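Local structure of A-type flavoprotein (Giardia intestinalis, 2Q9U) at residues 170-176 with 228-234; 193-197 with 241-246; 283-287 with 400-404; 298-302 with 328-333; 343-347 with 360-364. The protein probably scavenges dioxygen, reducing it at a mu-oxo-diiron centre in a beta-lactamase-like domain with electrons delivered through FMN bound to a flavodoxin-like domain. One frame throughout, in Å; residues are numbered along the deposited sequence.

Contact 1: residues 170-176 with 228-234. With FEO (mu-oxo-diiron), chain G.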
# COMPACT_ATOMS: atom_id res chain seq x y z
N ASN A 170 29.29 -11.71 6.58
CA ASN A 170 28.67 -10.42 6.24
C ASN A 170 27.39 -10.68 5.40
O ASN A 170 26.55 -11.49 5.83
CB ASN A 170 29.72 -9.49 5.58
CG ASN A 170 29.22 -8.08 5.36
OD1 ASN A 170 28.98 -7.67 4.23
ND2 ASN A 170 29.07 -7.33 6.45
N ASP A 171 27.22 -10.05 4.24
CA ASP A 171 26.03 -10.23 3.42
C ASP A 171 25.91 -11.69 2.98
O ASP A 171 24.79 -12.25 2.83
CB ASP A 171 26.07 -9.36 2.16
CG ASP A 171 25.58 -7.91 2.40
OD1 ASP A 171 24.80 -7.62 3.35
OD2 ASP A 171 25.98 -7.07 1.58
N GLY A 172 27.06 -12.34 2.77
CA GLY A 172 27.04 -13.76 2.41
C GLY A 172 26.23 -14.59 3.39
O GLY A 172 26.33 -14.41 4.61
N PHE A 173 25.43 -15.51 2.84
CA PHE A 173 24.59 -16.43 3.62
C PHE A 173 23.47 -15.72 4.37
O PHE A 173 22.81 -16.32 5.21
CB PHE A 173 25.40 -17.32 4.58
CG PHE A 173 26.33 -18.26 3.87
CD1 PHE A 173 27.62 -17.83 3.52
CD2 PHE A 173 25.91 -19.53 3.53
CE1 PHE A 173 28.49 -18.70 2.82
CE2 PHE A 173 26.77 -20.42 2.84
CZ PHE A 173 28.06 -19.99 2.49
N GLY A 174 23.24 -14.45 4.01
CA GLY A 174 22.23 -13.65 4.69
C GLY A 174 20.81 -13.91 4.23
O GLY A 174 20.57 -14.46 3.13
N GLN A 175 19.85 -13.47 5.06
CA GLN A 175 18.46 -13.40 4.64
C GLN A 175 17.85 -12.19 5.36
O GLN A 175 18.19 -11.90 6.53
CB GLN A 175 17.63 -14.66 4.98
CG GLN A 175 18.43 -15.94 5.35
CD GLN A 175 19.02 -15.86 6.76
OE1 GLN A 175 18.33 -15.57 7.74
NE2 GLN A 175 20.31 -16.14 6.87
N HIS A 176 16.96 -11.50 4.66
CA HIS A 176 16.23 -10.39 5.28
C HIS A 176 15.10 -11.01 6.09
O HIS A 176 13.98 -11.30 5.60
CB HIS A 176 15.74 -9.39 4.22
CG HIS A 176 16.85 -8.62 3.58
ND1 HIS A 176 17.79 -7.91 4.31
CD2 HIS A 176 17.14 -8.41 2.28
CE1 HIS A 176 18.62 -7.32 3.47
NE2 HIS A 176 18.25 -7.60 2.23
N SER A 228 26.30 -14.68 9.71
CA SER A 228 26.00 -13.75 8.64
C SER A 228 25.62 -12.38 9.23
O SER A 228 25.27 -12.29 10.38
CB SER A 228 24.82 -14.29 7.82
OG SER A 228 24.51 -13.38 6.76
N ALA A 229 25.65 -11.34 8.40
CA ALA A 229 25.25 -9.98 8.83
C ALA A 229 23.75 -9.66 8.62
O ALA A 229 23.28 -8.62 9.05
CB ALA A 229 26.14 -8.92 8.15
N HIS A 230 23.00 -10.59 8.02
CA HIS A 230 21.53 -10.45 7.92
C HIS A 230 20.82 -11.73 8.34
O HIS A 230 21.17 -12.83 7.86
CB HIS A 230 21.10 -10.13 6.49
CG HIS A 230 21.51 -8.77 6.01
ND1 HIS A 230 21.00 -7.60 6.53
CD2 HIS A 230 22.36 -8.40 5.02
CE1 HIS A 230 21.55 -6.57 5.90
NE2 HIS A 230 22.37 -7.03 4.99
N GLY A 231 19.85 -11.60 9.25
CA GLY A 231 18.98 -12.72 9.55
C GLY A 231 19.64 -13.71 10.48
O GLY A 231 20.35 -13.31 11.41
N VAL A 232 19.42 -15.00 10.23
CA VAL A 232 19.94 -16.04 11.11
C VAL A 232 21.28 -16.58 10.61
O VAL A 232 21.65 -16.44 9.42
CB VAL A 232 18.94 -17.21 11.36
CG1 VAL A 232 17.68 -16.69 12.03
CG2 VAL A 232 18.60 -17.92 10.05
N SER A 233 22.00 -17.18 11.55
CA SER A 233 23.31 -17.76 11.26
C SER A 233 23.21 -19.28 11.18
O SER A 233 22.15 -19.87 11.47
CB SER A 233 24.30 -17.32 12.34
OG SER A 233 24.56 -15.94 12.18
N TRP A 234 24.30 -19.92 10.76
CA TRP A 234 24.28 -21.29 10.29
C TRP A 234 25.26 -22.19 11.05
O TRP A 234 26.43 -21.80 11.33
CB TRP A 234 24.64 -21.33 8.79
CG TRP A 234 23.76 -20.50 7.92
CD1 TRP A 234 23.96 -19.18 7.54
CD2 TRP A 234 22.52 -20.91 7.33
NE1 TRP A 234 22.90 -18.76 6.76
CE2 TRP A 234 22.01 -19.80 6.61
CE3 TRP A 234 21.79 -22.11 7.34
CZ2 TRP A 234 20.81 -19.85 5.89
CZ3 TRP A 234 20.56 -22.15 6.63
CH2 TRP A 234 20.10 -21.03 5.92
FE1 FEO G . 23.75 -5.94 3.81
FE2 FEO G . 25.55 -5.16 0.96
O FEO G . 24.81 -4.78 2.83

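Contact 2: residues 193-197 with 241-246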
# COMPACT_ATOMS: atom_id res chain seq x y z
N MET A 193 15.45 -21.04 4.35
CA MET A 193 16.00 -21.31 3.03
C MET A 193 15.25 -20.58 1.96
O MET A 193 15.86 -20.10 1.00
CB MET A 193 16.07 -22.82 2.74
CG MET A 193 17.16 -23.54 3.48
SD MET A 193 18.84 -22.92 3.05
CE MET A 193 18.84 -23.02 1.25
N HIS A 194 13.93 -20.47 2.12
CA HIS A 194 13.13 -19.64 1.20
C HIS A 194 13.68 -18.20 1.15
O HIS A 194 13.89 -17.65 0.08
CB HIS A 194 11.65 -19.66 1.61
CG HIS A 194 10.82 -18.62 0.95
ND1 HIS A 194 10.14 -18.85 -0.22
CD2 HIS A 194 10.58 -17.33 1.29
CE1 HIS A 194 9.49 -17.75 -0.57
NE2 HIS A 194 9.75 -16.81 0.33
N LEU A 195 13.91 -17.60 2.32
CA LEU A 195 14.39 -16.21 2.35
C LEU A 195 15.86 -16.12 1.92
O LEU A 195 16.28 -15.10 1.33
CB LEU A 195 14.18 -15.63 3.76
CG LEU A 195 12.70 -15.45 4.15
CD1 LEU A 195 12.63 -15.03 5.62
CD2 LEU A 195 11.98 -14.42 3.24
N PHE A 196 16.62 -17.19 2.20
CA PHE A 196 18.03 -17.28 1.78
C PHE A 196 18.08 -17.24 0.24
O PHE A 196 18.91 -16.55 -0.36
CB PHE A 196 18.62 -18.58 2.34
CG PHE A 196 20.02 -18.92 1.85
CD1 PHE A 196 20.22 -19.58 0.63
CD2 PHE A 196 21.14 -18.61 2.63
CE1 PHE A 196 21.52 -19.93 0.21
CE2 PHE A 196 22.43 -18.97 2.22
CZ PHE A 196 22.61 -19.62 1.02
N LYS A 197 17.17 -17.98 -0.39
CA LYS A 197 17.01 -17.96 -1.86
C LYS A 197 16.54 -16.61 -2.40
O LYS A 197 17.01 -16.14 -3.45
CB LYS A 197 16.06 -19.06 -2.34
CG LYS A 197 16.65 -20.46 -2.25
CD LYS A 197 15.58 -21.49 -2.66
CE LYS A 197 16.03 -22.91 -2.39
NZ LYS A 197 14.93 -23.93 -2.66
N LEU A 241 23.02 -27.37 4.00
CA LEU A 241 21.99 -26.98 3.03
C LEU A 241 22.25 -25.62 2.38
O LEU A 241 22.08 -25.43 1.16
CB LEU A 241 20.61 -26.94 3.74
CG LEU A 241 20.06 -28.27 4.29
CD1 LEU A 241 18.63 -28.06 4.85
CD2 LEU A 241 20.07 -29.36 3.20
N ALA A 242 22.63 -24.65 3.21
CA ALA A 242 22.88 -23.31 2.74
C ALA A 242 24.05 -23.33 1.74
O ALA A 242 23.96 -22.75 0.65
CB ALA A 242 23.19 -22.42 3.91
N ILE A 243 25.15 -23.96 2.15
CA ILE A 243 26.33 -24.11 1.30
C ILE A 243 25.97 -24.81 -0.01
O ILE A 243 26.38 -24.34 -1.09
CB ILE A 243 27.48 -24.84 2.02
CG1 ILE A 243 28.03 -23.96 3.15
CG2 ILE A 243 28.62 -25.16 1.04
CD1 ILE A 243 28.90 -24.70 4.16
N ALA A 244 25.20 -25.90 0.09
CA ALA A 244 24.79 -26.68 -1.11
C ALA A 244 23.97 -25.86 -2.11
O ALA A 244 24.16 -26.01 -3.33
CB ALA A 244 24.03 -27.92 -0.71
N GLU A 245 23.08 -24.99 -1.62
CA GLU A 245 22.30 -24.11 -2.50
C GLU A 245 23.19 -23.09 -3.23
O GLU A 245 23.07 -22.91 -4.45
CB GLU A 245 21.19 -23.39 -1.71
CG GLU A 245 20.31 -22.42 -2.57
CD GLU A 245 19.46 -23.13 -3.62
OE1 GLU A 245 19.17 -24.33 -3.45
OE2 GLU A 245 19.07 -22.48 -4.61
N TYR A 246 24.06 -22.39 -2.49
CA TYR A 246 25.02 -21.50 -3.13
C TYR A 246 25.88 -22.23 -4.17
O TYR A 246 26.17 -21.71 -5.26
CB TYR A 246 25.94 -20.87 -2.08
CG TYR A 246 25.48 -19.58 -1.48
CD1 TYR A 246 24.40 -18.86 -2.00
CD2 TYR A 246 26.17 -19.05 -0.39
CE1 TYR A 246 23.99 -17.65 -1.42
CE2 TYR A 246 25.79 -17.86 0.18
CZ TYR A 246 24.71 -17.16 -0.33
OH TYR A 246 24.38 -15.97 0.27
O HOH W 1 21.60 -15.57 0.71
O HOH W 2 17.01 -25.94 -2.43

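Contact 3: residues 283-287 with 400-404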
# COMPACT_ATOMS: atom_id res chain seq x y z
N SER A 283 0.45 -29.52 -16.69
CA SER A 283 0.20 -30.89 -17.23
C SER A 283 1.48 -31.70 -17.46
O SER A 283 1.43 -32.94 -17.51
CB SER A 283 -0.60 -30.82 -18.53
OG SER A 283 0.20 -30.38 -19.62
N THR A 284 2.60 -31.01 -17.63
CA THR A 284 3.91 -31.67 -17.82
C THR A 284 4.58 -32.18 -16.54
O THR A 284 5.60 -32.89 -16.59
CB THR A 284 4.94 -30.76 -18.54
OG1 THR A 284 5.29 -29.64 -17.71
CG2 THR A 284 4.41 -30.30 -19.85
N GLY A 285 4.01 -31.78 -15.41
CA GLY A 285 4.52 -32.12 -14.10
C GLY A 285 5.33 -30.97 -13.49
O GLY A 285 5.90 -31.11 -12.41
N CYS A 286 5.39 -29.82 -14.17
CA CYS A 286 6.05 -28.65 -13.57
C CYS A 286 5.18 -27.98 -12.51
O CYS A 286 3.95 -27.98 -12.60
CB CYS A 286 6.37 -27.60 -14.64
SG CYS A 286 7.67 -28.03 -15.78
N GLU A 287 5.83 -27.43 -11.48
CA GLU A 287 5.20 -26.38 -10.68
C GLU A 287 4.98 -25.16 -11.58
O GLU A 287 5.78 -24.89 -12.50
CB GLU A 287 6.09 -25.96 -9.50
CG GLU A 287 5.32 -24.95 -8.61
CD GLU A 287 6.08 -24.46 -7.41
OE1 GLU A 287 7.32 -24.60 -7.38
OE2 GLU A 287 5.40 -23.91 -6.51
N GLY A 400 6.55 -26.08 -20.63
CA GLY A 400 6.80 -27.00 -19.52
C GLY A 400 7.82 -28.07 -19.91
O GLY A 400 8.77 -28.36 -19.16
N LYS A 401 7.61 -28.70 -21.06
CA LYS A 401 8.61 -29.63 -21.64
C LYS A 401 9.98 -28.99 -21.79
O LYS A 401 10.97 -29.64 -21.48
CB LYS A 401 8.18 -30.21 -22.99
CG LYS A 401 6.98 -31.17 -22.89
CD LYS A 401 6.47 -31.50 -24.29
CE LYS A 401 5.27 -32.44 -24.24
NZ LYS A 401 4.63 -32.54 -25.61
N ARG A 402 10.04 -27.75 -22.30
CA ARG A 402 11.31 -27.03 -22.40
C ARG A 402 11.95 -26.71 -21.05
O ARG A 402 13.17 -26.72 -20.94
CB ARG A 402 11.15 -25.75 -23.21
CG ARG A 402 10.94 -25.99 -24.71
CD ARG A 402 10.48 -24.68 -25.38
NE ARG A 402 10.21 -24.84 -26.82
CZ ARG A 402 11.15 -24.88 -27.76
NH1 ARG A 402 12.43 -24.79 -27.42
NH2 ARG A 402 10.81 -25.02 -29.04
N ALA A 403 11.12 -26.42 -20.04
CA ALA A 403 11.62 -26.25 -18.67
C ALA A 403 12.26 -27.56 -18.16
O ALA A 403 13.35 -27.55 -17.59
CB ALA A 403 10.48 -25.85 -17.76
N ILE A 404 11.59 -28.68 -18.40
CA ILE A 404 12.09 -29.98 -17.93
C ILE A 404 13.42 -30.27 -18.64
O ILE A 404 14.39 -30.69 -17.99
CB ILE A 404 11.04 -31.07 -18.12
CG1 ILE A 404 9.87 -30.86 -17.12
CG2 ILE A 404 11.67 -32.48 -17.94
CD1 ILE A 404 8.57 -31.57 -17.51

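Contact 4: residues 298-302 with 328-333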
# COMPACT_ATOMS: atom_id res chain seq x y z
N ILE A 298 8.76 -6.74 -7.73
CA ILE A 298 9.94 -7.19 -8.47
C ILE A 298 10.78 -8.16 -7.61
O ILE A 298 11.50 -8.99 -8.13
CB ILE A 298 10.81 -5.96 -8.95
CG1 ILE A 298 11.19 -5.05 -7.76
CG2 ILE A 298 10.08 -5.20 -10.11
CD1 ILE A 298 12.29 -4.02 -8.06
N THR A 299 10.69 -8.03 -6.28
CA THR A 299 11.43 -8.93 -5.38
C THR A 299 10.98 -10.40 -5.55
O THR A 299 11.80 -11.33 -5.58
CB THR A 299 11.29 -8.49 -3.90
OG1 THR A 299 11.57 -7.08 -3.81
CG2 THR A 299 12.26 -9.28 -2.99
N LYS A 300 9.67 -10.58 -5.65
CA LYS A 300 9.09 -11.89 -5.88
C LYS A 300 9.33 -12.38 -7.32
O LYS A 300 9.53 -13.58 -7.57
CB LYS A 300 7.60 -11.83 -5.49
CG LYS A 300 7.51 -11.65 -3.95
CD LYS A 300 6.12 -11.40 -3.40
CE LYS A 300 6.23 -11.11 -1.88
NZ LYS A 300 6.93 -9.79 -1.57
N VAL A 301 9.33 -11.45 -8.27
CA VAL A 301 9.68 -11.80 -9.66
C VAL A 301 11.10 -12.43 -9.68
O VAL A 301 11.34 -13.49 -10.31
CB VAL A 301 9.56 -10.56 -10.60
CG1 VAL A 301 10.11 -10.85 -12.00
CG2 VAL A 301 8.08 -10.08 -10.70
N ALA A 302 12.03 -11.78 -9.00
CA ALA A 302 13.42 -12.29 -8.90
C ALA A 302 13.43 -13.64 -8.21
O ALA A 302 14.01 -14.59 -8.72
CB ALA A 302 14.34 -11.28 -8.19
N ALA A 328 9.52 -2.65 -15.82
CA ALA A 328 10.30 -2.64 -14.58
C ALA A 328 10.78 -4.06 -14.25
O ALA A 328 11.96 -4.27 -13.94
CB ALA A 328 9.49 -2.04 -13.42
N ALA A 329 9.86 -5.03 -14.38
CA ALA A 329 10.19 -6.43 -14.03
C ALA A 329 11.29 -6.94 -14.94
O ALA A 329 12.24 -7.58 -14.48
CB ALA A 329 8.96 -7.32 -14.11
N LEU A 330 11.21 -6.60 -16.23
CA LEU A 330 12.26 -6.99 -17.17
C LEU A 330 13.61 -6.31 -16.91
O LEU A 330 14.64 -6.99 -16.96
CB LEU A 330 11.81 -6.79 -18.62
CG LEU A 330 10.80 -7.83 -19.14
CD1 LEU A 330 10.16 -7.28 -20.42
CD2 LEU A 330 11.47 -9.18 -19.45
N ASN A 331 13.61 -5.00 -16.64
CA ASN A 331 14.82 -4.29 -16.21
C ASN A 331 15.50 -5.03 -15.04
O ASN A 331 16.73 -5.28 -15.05
CB ASN A 331 14.48 -2.84 -15.81
CG ASN A 331 15.61 -2.14 -15.00
OD1 ASN A 331 15.90 -2.51 -13.86
ND2 ASN A 331 16.21 -1.10 -15.58
N TYR A 332 14.70 -5.37 -14.04
CA TYR A 332 15.22 -5.95 -12.81
C TYR A 332 15.83 -7.32 -13.11
O TYR A 332 16.97 -7.60 -12.70
CB TYR A 332 14.10 -6.10 -11.77
CG TYR A 332 14.62 -6.31 -10.38
CD1 TYR A 332 15.61 -5.47 -9.83
CD2 TYR A 332 14.14 -7.34 -9.60
CE1 TYR A 332 16.08 -5.68 -8.51
CE2 TYR A 332 14.58 -7.53 -8.28
CZ TYR A 332 15.54 -6.70 -7.75
OH TYR A 332 15.99 -6.90 -6.43
N VAL A 333 15.07 -8.15 -13.82
CA VAL A 333 15.50 -9.50 -14.17
C VAL A 333 16.75 -9.50 -15.08
O VAL A 333 17.66 -10.34 -14.90
CB VAL A 333 14.30 -10.31 -14.78
CG1 VAL A 333 14.79 -11.51 -15.54
CG2 VAL A 333 13.33 -10.72 -13.67
O HOH W 3 13.54 -5.89 -5.14

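Contact 5: residues 343-347 with 360-364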
# COMPACT_ATOMS: atom_id res chain seq x y z
N PRO A 343 14.56 -20.99 -21.41
CA PRO A 343 13.47 -20.90 -22.38
C PRO A 343 12.51 -19.78 -21.94
O PRO A 343 12.17 -19.72 -20.77
CB PRO A 343 12.78 -22.26 -22.24
CG PRO A 343 13.84 -23.19 -21.72
CD PRO A 343 14.66 -22.33 -20.80
N ALA A 344 12.13 -18.88 -22.84
CA ALA A 344 11.28 -17.74 -22.47
C ALA A 344 10.25 -17.45 -23.57
O ALA A 344 10.61 -17.38 -24.76
CB ALA A 344 12.13 -16.47 -22.18
N PHE A 345 8.99 -17.29 -23.16
CA PHE A 345 7.86 -17.14 -24.07
C PHE A 345 7.18 -15.80 -23.76
O PHE A 345 7.29 -15.28 -22.63
CB PHE A 345 6.89 -18.31 -23.86
CG PHE A 345 5.79 -18.39 -24.86
CD1 PHE A 345 6.06 -18.73 -26.20
CD2 PHE A 345 4.48 -18.14 -24.49
CE1 PHE A 345 5.03 -18.82 -27.15
CE2 PHE A 345 3.43 -18.22 -25.42
CZ PHE A 345 3.71 -18.56 -26.76
N ALA A 346 6.52 -15.21 -24.76
CA ALA A 346 5.80 -13.95 -24.56
C ALA A 346 4.43 -14.00 -25.21
O ALA A 346 4.27 -14.65 -26.24
CB ALA A 346 6.62 -12.75 -25.08
N PHE A 347 3.45 -13.32 -24.62
CA PHE A 347 2.12 -13.26 -25.23
C PHE A 347 1.38 -12.02 -24.75
O PHE A 347 1.84 -11.36 -23.84
CB PHE A 347 1.30 -14.53 -24.94
CG PHE A 347 1.10 -14.81 -23.46
CD1 PHE A 347 2.09 -15.46 -22.72
CD2 PHE A 347 -0.07 -14.42 -22.82
CE1 PHE A 347 1.93 -15.70 -21.35
CE2 PHE A 347 -0.25 -14.66 -21.42
CZ PHE A 347 0.74 -15.33 -20.70
N ILE A 360 8.52 -7.10 -25.70
CA ILE A 360 8.91 -8.10 -24.69
C ILE A 360 9.91 -9.12 -25.27
O ILE A 360 10.93 -9.42 -24.66
CB ILE A 360 7.69 -8.83 -24.14
CG1 ILE A 360 6.84 -7.87 -23.28
CG2 ILE A 360 8.16 -10.01 -23.30
CD1 ILE A 360 5.45 -8.47 -22.93
N VAL A 361 9.62 -9.61 -26.46
CA VAL A 361 10.52 -10.56 -27.15
C VAL A 361 11.93 -9.96 -27.32
O VAL A 361 12.93 -10.62 -27.01
CB VAL A 361 9.95 -11.01 -28.54
CG1 VAL A 361 11.07 -11.57 -29.49
CG2 VAL A 361 8.78 -12.06 -28.36
N ALA A 362 12.02 -8.72 -27.78
CA ALA A 362 13.31 -8.07 -27.99
C ALA A 362 14.07 -7.94 -26.67
O ALA A 362 15.28 -8.21 -26.59
CB ALA A 362 13.14 -6.71 -28.66
N GLU A 363 13.33 -7.57 -25.61
CA GLU A 363 13.96 -7.41 -24.31
C GLU A 363 14.42 -8.76 -23.77
O GLU A 363 15.53 -8.88 -23.24
CB GLU A 363 13.03 -6.65 -23.34
CG GLU A 363 13.56 -6.55 -21.91
CD GLU A 363 14.86 -5.79 -21.74
OE1 GLU A 363 15.23 -4.96 -22.60
OE2 GLU A 363 15.52 -6.01 -20.69
N LEU A 364 13.58 -9.79 -23.89
CA LEU A 364 13.97 -11.15 -23.44
C LEU A 364 15.21 -11.68 -24.18
O LEU A 364 16.11 -12.28 -23.58
CB LEU A 364 12.82 -12.13 -23.64
CG LEU A 364 11.63 -11.97 -22.71
CD1 LEU A 364 10.53 -12.88 -23.25
CD2 LEU A 364 11.99 -12.42 -21.30

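Contact 1: residues 170-176 with 228-234
Asp171 and His230 meet through one iron of the mu-oxo-diiron centre. The carboxylate spans both metals, OD1 of Asp171 binding FE1 at 2.0 Å and OD2 binding FE2, while NE2 of His230 binds FE1 at 2.1 Å with the oxo bridge in its ring plane, at the edge. His85, Glu87, Asp89, His90 and His152 complete the pocket. In the next shell, His176 presents its edge to the face of the His230 imidazole, CE1 standing over the ring centre with the planes at 64°. Away from the iron, His230 ND1 has its polar partner in Ser40, while His176 ND1 bonds to Ser39. Behind the ligands, a type II turn from Asp171 to Gly174 lies against residues 228-234, and Ala229 N gives a nearly straight bond of 2.7 Å to Asn170 O. Farther out, Gln175 bends at chi2 (75°) and lays its amide across the backbone of Val232: OE1 accepts from Val232 N at 2.8 Å on a lone pair, and NE2 donates to Val232 O at 2.9 Å. The same NE2 also reaches Phe173 O, whose other in-plane donor is the indole NE1 of Trp234, 2.9 Å away. Three bonds thus fix the rotation of a buried amide, and both of its ends are satisfied. The chemistry implies two loops locked together by polar bonds behind the bridging carboxylate and the imidazole that share an iron.

Contact 2: residues 193-197 with 241-246
Phe196 reaches out of helix 189-204 to lie against Ala242 and Tyr246 of helix 236-250, a helix-helix packing in the beta-lactamase-like half of the chain. The two short segments run in roughly the same direction, 31° apart, with axes 11.1 Å from each other, a gap filled by side chains. With CG anti to the backbone N (chi1 172°), the ring of Phe196 leaves CB toward the other helix. CD2 packs on Trp234. Beyond it, CE2 touches the methyl of Ala242, 3.9 Å from its CB, and on the other flank CE1 has Glu245 CG at its edge, also at 3.9 Å. The tip, CZ, stands over the centre of the Tyr246 ring, 3.4 Å from Tyr246 CE1, the two rings being inclined at 39°. Alongside, Met193 folds at chi2 and chi3 and brings CE to 3.8 Å from Glu245 CB. Beside Met193 the chemistry turns polar. A water links Lys197 NZ to Glu245 OE1, which also forms a salt bridge with Arg248, and OE2 bonds to Tyr306. A second water accepts from Tyr246 OH at 2.8 Å and donates to Phe196 O at 3.1 Å.

Contact 3: residues 283-287 with 400-404
The CA atoms of Thr284 and Gly400 lie 5.7 Å apart, the nearest pair across the two segments, where the end of helix 269-283 meets the long helix 386-409. The chain leaves the first helix through a Schellman motif: Gly285 takes a positive phi of 100°, with two bonds back into the last turn, and Cys286 leads into strand 287-292. On the other side, residues 400-404 are plain helix, and the bare CA of Gly400 lets the threonine come close, OG1 of Thr284 lying 3.5 Å from it. A chi1 of 67° sets this hydroxyl between the backbone N and the carbonyl carbon, and its hydrogen bond goes to Ala281 O of its own helix. The methyl CG2 swings to the start of Lys401, 3.8 Å from its backbone N. Ile404 brings CD1 to 3.4 Å from Thr284 O. Beside them Cys286 directs SG at the helix, meeting Ile404 CG1 at 3.8 Å and Ala403 CB at 4.1 Å. Cys286 and Ala403 both rest on Val259 of strand 258-263, which places the contact where the turn from helix 269-283 into strand 287-292 packs against helix 386-409; Ser283 and Glu287 of the same segment touch the second subunit.

Contact 4: residues 298-302 with 328-333
Ile298 sets its terminal methyl squarely on the ring of Tyr332. CD1 lies 3.9 Å from the ring centroid and only 5° off the normal, a CH-pi contact over the face. It gets there because chi1 of Ile298 is 55°, which tucks CG1 between the backbone N and the carbonyl carbon, and the extended chi2 then carries CD1 outward over the aromatic ring. The other branch, CG2, is left to touch the backbone of helix 324-336, 4.1 Å from Ala329 CA. Tyr332, its CG anti to the backbone N, sends its ring across to the other helix, where the two side chains meet at about a right angle. One side of the ring runs along the first turn of helix 298-306: CE2 is 3.4 Å from Ile298 O and 3.8 Å from the methyl CB of Ala302. At the far end the phenol OH bonds to Asn202 of helix 189-204 and accepts from a water at 2.9 Å, which also bonds to Thr299 OG1. Farther along the helices the two valines cross at about a right angle, Val301 CG1 against Val333 CG2 at 3.6 Å. Pro324 of the third subunit packs on Ile298 and Tyr332, so this CH-pi pair also belongs to a subunit interface. The segments cross at -50°; helix 298-306 leads into strand 310-314 and helix 324-336 leads out of it, and the two pack side by side on one face of the parallel sheet of a flavodoxin-like domain.

Contact 5: residues 343-347 with 360-364
Ala344 and Ala346 face Ile360, Val361 and Leu364 in a strand-on-helix contact, wholly apolar and buried, where strand 344-350 lies beneath the helix that follows it. The short segments run nearly antiparallel, at 163°, with axes 8.7 Å apart. Strand alternation sorts the residues: the alanines turn their methyl groups to helix 356-367, whereas Phe345 and Phe347 point to the other face of the sheet, toward helix 269-283. Having only a methyl to offer, Ala346 lets the helix settle close. Its CB meets the CG2 branch of Ile360 at 3.6 Å and the CG2 of Val361 at 4.0 Å, coming between two residues that are neighbours in the helix. The isoleucine methyl is directed at the strand by chi1 of -69°, which puts CG2 anti to the backbone N and leaves CG1 beside it. One turn on, Leu364 spreads its fork over Ala344, both CD1 and CD2 lying 4.1 Å from Ala344 CB, with CD1 also near Phe345 O at 4.1 Å. Around this core, Ile360 also touches Phe313 of strand 310-314, and Leu364 touches Ile339 and Val372. At its far end the strand runs into the loop with Gly351, Trp352 and Ser353, which bind FMN. Strand 344-350, helix 356-367 and strand 378-381 form a beta-alpha-beta crossover, the repeating connection of the parallel-sheet flavodoxin fold.

How the contacts relate
Contacts 1 and 2 belong together: Phe173 and Trp234 behind the diiron ligands lie directly on Phe196 and Met193, and Tyr246 OH bonds to Phe173 N. The other three lie in the flavodoxin-like part of the chain, where contact 5 touches contact 4 through Leu330 on Leu364 and contact 3 through Pro343 beside Arg402. Contacts 1, 4 and 5 are buried, contacts 2 and 3 only partly. Chemistry follows place: metal ligation and dense hydrogen bonding at contact 1, aromatic packing with water-mediated polar links at contact 2, small side chains round a glycine-capped helix end at contact 3, and almost purely apolar packing between elements of one sandwich at contacts 4 and 5.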